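Local coordinates for uncharacterized protein SP1917 (PDB 3C9P) that is of unknown function but is a small, largely helical member of a protein family conserved in bacteria, at residues D61-A66 and Q94-L99. Residues are numbered along the deposited sequence; the frame is centred on the assembly and turned at random.
Sequences DFFRQA and QEIRRL
E95 meets the F63 ring through its aliphatic base: CB of E95 lies 3.9 Å from CD2 of F63, and the backbone O of E95 sits 3.7 Å from CE2 of F63, approaching the ring obliquely. Bent at chi2 (-57°), the E95 chain carries its carboxylate away from the phenyl group to salt bridges with R98, one turn on, and R73. The R98 NH1 to E95 OE1 bond is 3.0 Å long and lies in the guanidinium plane, but reaches the oxygen from above the carboxylate plane. R98 holds OE1 and R73 holds OE2, which probably favours the charged form of this buried acid.

I96 supplies a CH-pi contact, its CG1 3.8 Å from the F63 centroid and only 12° off the ring normal. The opposite face of the ring receives CE2 of F62, offset toward the rim. L99 meets the ring at its edge, with CD2 3.7 Å from CZ of F63; CG anti to the backbone N (chi1 -177°) points CD2 there, near the ring plane. Y59, from the same helix as F63, meets it in an edge-to-face stack. F63 of the short helix 59-64 is therefore packed against helix 91-107, a helix-helix contact in the buried interior of this DUF2200 protein.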
ATOM      1  N   ASP A  61      -3.796 -11.954   3.092  1.00 13.00           N
ATOM      2  CA  ASP A  61      -2.656 -12.865   3.187  1.00 13.42           C
ATOM      3  C   ASP A  61      -1.360 -12.278   2.590  1.00 13.15           C
ATOM      4  O   ASP A  61      -0.262 -12.597   3.066  1.00 12.57           O
ATOM      5  CB  ASP A  61      -3.001 -14.199   2.569  1.00 13.27           C
ATOM      6  CG  ASP A  61      -3.775 -15.114   3.530  1.00 16.40           C
ATOM      7  OD1 ASP A  61      -3.907 -14.806   4.751  1.00 17.31           O
ATOM      8  OD2 ASP A  61      -4.244 -16.162   3.054  1.00 17.65           O
ATOM      9  N   PHE A  62      -1.493 -11.424   1.575  1.00 12.54           N
ATOM     10  CA  PHE A  62      -0.357 -10.627   1.058  1.00 11.80           C
ATOM     11  C   PHE A  62       0.304  -9.781   2.163  1.00 12.30           C
ATOM     12  O   PHE A  62       1.526  -9.841   2.371  1.00 11.17           O
ATOM     13  CB  PHE A  62      -0.820  -9.740  -0.107  1.00 11.90           C
ATOM     14  CG  PHE A  62       0.262  -8.868  -0.679  1.00 12.44           C
ATOM     15  CD1 PHE A  62       1.141  -9.361  -1.636  1.00 14.19           C
ATOM     16  CD2 PHE A  62       0.400  -7.563  -0.256  1.00 12.89           C
ATOM     17  CE1 PHE A  62       2.145  -8.538  -2.183  1.00 12.17           C
ATOM     18  CE2 PHE A  62       1.412  -6.729  -0.795  1.00 14.09           C
ATOM     19  CZ  PHE A  62       2.269  -7.233  -1.762  1.00 12.93           C
ATOM     20  N   PHE A  63      -0.510  -9.001   2.870  1.00 11.97           N
ATOM     21  CA  PHE A  63      -0.042  -8.236   4.027  1.00 12.50           C
ATOM     22  C   PHE A  63       0.412  -9.064   5.225  1.00 12.88           C
ATOM     23  O   PHE A  63       1.399  -8.691   5.873  1.00 14.48           O
ATOM     24  CB  PHE A  63      -1.075  -7.172   4.434  1.00 12.12           C
ATOM     25  CG  PHE A  63      -1.060  -6.000   3.535  1.00 13.68           C
ATOM     26  CD1 PHE A  63      -1.743  -6.023   2.342  1.00 13.80           C
ATOM     27  CD2 PHE A  63      -0.284  -4.886   3.846  1.00 15.17           C
ATOM     28  CE1 PHE A  63      -1.712  -4.904   1.454  1.00 13.46           C
ATOM     29  CE2 PHE A  63      -0.255  -3.775   2.976  1.00 16.07           C
ATOM     30  CZ  PHE A  63      -0.965  -3.801   1.781  1.00 13.60           C
ATOM     31  N   ARG A  64      -0.271 -10.174   5.514  1.00 12.55           N
ATOM     32  CA  ARG A  64       0.125 -11.013   6.658  1.00 13.60           C
ATOM     33  C   ARG A  64       1.515 -11.583   6.449  1.00 13.23           C
ATOM     34  O   ARG A  64       2.235 -11.816   7.410  1.00 14.70           O
ATOM     35  CB  ARG A  64      -0.855 -12.156   6.931  1.00 14.20           C
ATOM     36  CG  ARG A  64      -2.222 -11.714   7.415  1.00 14.02           C
ATOM     37  CD  ARG A  64      -3.121 -12.944   7.630  1.00 14.05           C
ATOM     38  NE  ARG A  64      -4.469 -12.527   8.044  1.00 15.42           N
ATOM     39  CZ  ARG A  64      -5.551 -12.556   7.269  1.00 17.25           C
ATOM     40  NH1 ARG A  64      -5.487 -13.025   6.025  1.00 15.24           N
ATOM     41  NH2 ARG A  64      -6.720 -12.128   7.753  1.00 14.84           N
ATOM     42  N   GLN A  65       1.877 -11.809   5.199  1.00 12.22           N
ATOM     43  CA  GLN A  65       3.155 -12.469   4.867  1.00 14.45           C
ATOM     44  C   GLN A  65       4.274 -11.546   4.372  1.00 13.40           C
ATOM     45  O   GLN A  65       5.339 -12.025   3.879  1.00 14.34           O
ATOM     46  CB  GLN A  65       2.886 -13.588   3.862  1.00 14.28           C
ATOM     47  CG  GLN A  65       2.015 -14.699   4.474  1.00 18.74           C
ATOM     48  CD  GLN A  65       1.598 -15.740   3.451  1.00 24.88           C
ATOM     49  OE1 GLN A  65       0.855 -15.442   2.516  1.00 28.29           O
ATOM     50  NE2 GLN A  65       2.076 -16.963   3.620  1.00 26.64           N
ATOM     51  N   ALA A  66       4.062 -10.242   4.513  1.00 12.48           N
ATOM     52  CA  ALA A  66       5.074  -9.250   4.131  1.00 11.85           C
ATOM     53  C   ALA A  66       6.384  -9.594   4.819  1.00 12.46           C
ATOM     54  O   ALA A  66       6.411  -9.894   6.027  1.00 12.74           O
ATOM     55  CB  ALA A  66       4.635  -7.849   4.512  1.00 10.83           C
ATOM     56  N   GLN A  94      -4.305  -1.570   9.603  1.00 12.63           N
ATOM     57  CA  GLN A  94      -3.448  -0.397   9.711  1.00 12.96           C
ATOM     58  C   GLN A  94      -2.365  -0.377   8.617  1.00 12.96           C
ATOM     59  O   GLN A  94      -2.140   0.673   8.022  1.00 12.33           O
ATOM     60  CB  GLN A  94      -2.892  -0.250  11.133  1.00 13.30           C
ATOM     61  CG  GLN A  94      -2.135   1.020  11.379  1.00 13.58           C
ATOM     62  CD  GLN A  94      -1.638   1.135  12.817  1.00 14.22           C
ATOM     63  OE1 GLN A  94      -0.886   0.289  13.302  1.00 15.80           O
ATOM     64  NE2 GLN A  94      -2.046   2.192  13.495  1.00 11.64           N
ATOM     65  N   GLU A  95      -1.735  -1.522   8.327  1.00 13.77           N
ATOM     66  CA  GLU A  95      -0.729  -1.628   7.245  1.00 13.92           C
ATOM     67  C   GLU A  95      -1.377  -1.404   5.879  1.00 14.09           C
ATOM     68  O   GLU A  95      -0.799  -0.761   5.004  1.00 13.90           O
ATOM     69  CB  GLU A  95      -0.014  -2.997   7.256  1.00 14.37           C
ATOM     70  CG  GLU A  95       0.680  -3.383   8.596  1.00 17.50           C
ATOM     71  CD  GLU A  95       1.732  -2.373   9.080  1.00 18.96           C
ATOM     72  OE1 GLU A  95       1.920  -1.319   8.441  1.00 20.52           O
ATOM     73  OE2 GLU A  95       2.384  -2.650  10.113  1.00 18.91           O
ATOM     74  N   ILE A  96      -2.581  -1.945   5.707  1.00 13.00           N
ATOM     75  CA  ILE A  96      -3.334  -1.795   4.458  1.00 12.48           C
ATOM     76  C   ILE A  96      -3.615  -0.309   4.213  1.00 12.23           C
ATOM     77  O   ILE A  96      -3.449   0.187   3.093  1.00 11.55           O
ATOM     78  CB  ILE A  96      -4.646  -2.614   4.501  1.00 12.07           C
ATOM     79  CG1 ILE A  96      -4.320  -4.111   4.316  1.00 13.33           C
ATOM     80  CG2 ILE A  96      -5.698  -2.092   3.476  1.00 10.50           C
ATOM     81  CD1 ILE A  96      -5.531  -5.117   4.517  1.00 12.46           C
ATOM     82  N   ARG A  97      -4.042   0.392   5.259  1.00 11.71           N
ATOM     83  CA  ARG A  97      -4.372   1.810   5.135  1.00 11.87           C
ATOM     84  C   ARG A  97      -3.120   2.650   4.946  1.00 12.04           C
ATOM     85  O   ARG A  97      -3.180   3.675   4.287  1.00 11.57           O
ATOM     86  CB  ARG A  97      -5.193   2.306   6.323  1.00 12.60           C
ATOM     87  CG  ARG A  97      -6.619   1.715   6.374  1.00 14.12           C
ATOM     88  CD  ARG A  97      -7.424   2.167   5.138  1.00 21.60           C
ATOM     89  NE  ARG A  97      -8.820   1.746   5.214  1.00 27.49           N
ATOM     90  CZ  ARG A  97      -9.429   0.963   4.328  1.00 28.90           C
ATOM     91  NH1 ARG A  97      -8.781   0.490   3.282  1.00 29.87           N
ATOM     92  NH2 ARG A  97     -10.706   0.659   4.491  1.00 32.39           N
ATOM     93  N   ARG A  98      -1.985   2.213   5.491  1.00 11.03           N
ATOM     94  CA  ARG A  98      -0.722   2.925   5.199  1.00 11.80           C
ATOM     95  C   ARG A  98      -0.383   2.822   3.711  1.00 11.80           C
ATOM     96  O   ARG A  98       0.018   3.827   3.097  1.00 11.73           O
ATOM     97  CB  ARG A  98       0.439   2.406   6.054  1.00 11.60           C
ATOM     98  CG  ARG A  98       0.354   2.799   7.506  1.00 12.20           C
ATOM     99  CD  ARG A  98       1.420   2.098   8.328  1.00 12.78           C
ATOM    100  NE  ARG A  98       1.383   2.585   9.709  1.00 14.99           N
ATOM    101  CZ  ARG A  98       1.615   1.863  10.797  1.00 16.82           C
ATOM    102  NH1 ARG A  98       1.891   0.567  10.720  1.00 13.53           N
ATOM    103  NH2 ARG A  98       1.564   2.452  11.981  1.00 16.15           N
ATOM    104  N   LEU A  99      -0.576   1.647   3.111  1.00 11.31           N
ATOM    105  CA  LEU A  99      -0.424   1.575   1.630  1.00 12.23           C
ATOM    106  C   LEU A  99      -1.399   2.500   0.877  1.00 12.12           C
ATOM    107  O   LEU A  99      -1.017   3.190  -0.092  1.00 11.67           O
ATOM    108  CB  LEU A  99      -0.495   0.136   1.087  1.00 12.40           C
ATOM    109  CG  LEU A  99      -0.259   0.042  -0.438  1.00 12.25           C
ATOM    110  CD1 LEU A  99       1.122   0.558  -0.828  1.00 13.20           C
ATOM    111  CD2 LEU A  99      -0.483  -1.388  -0.947  1.00 10.28           C
TER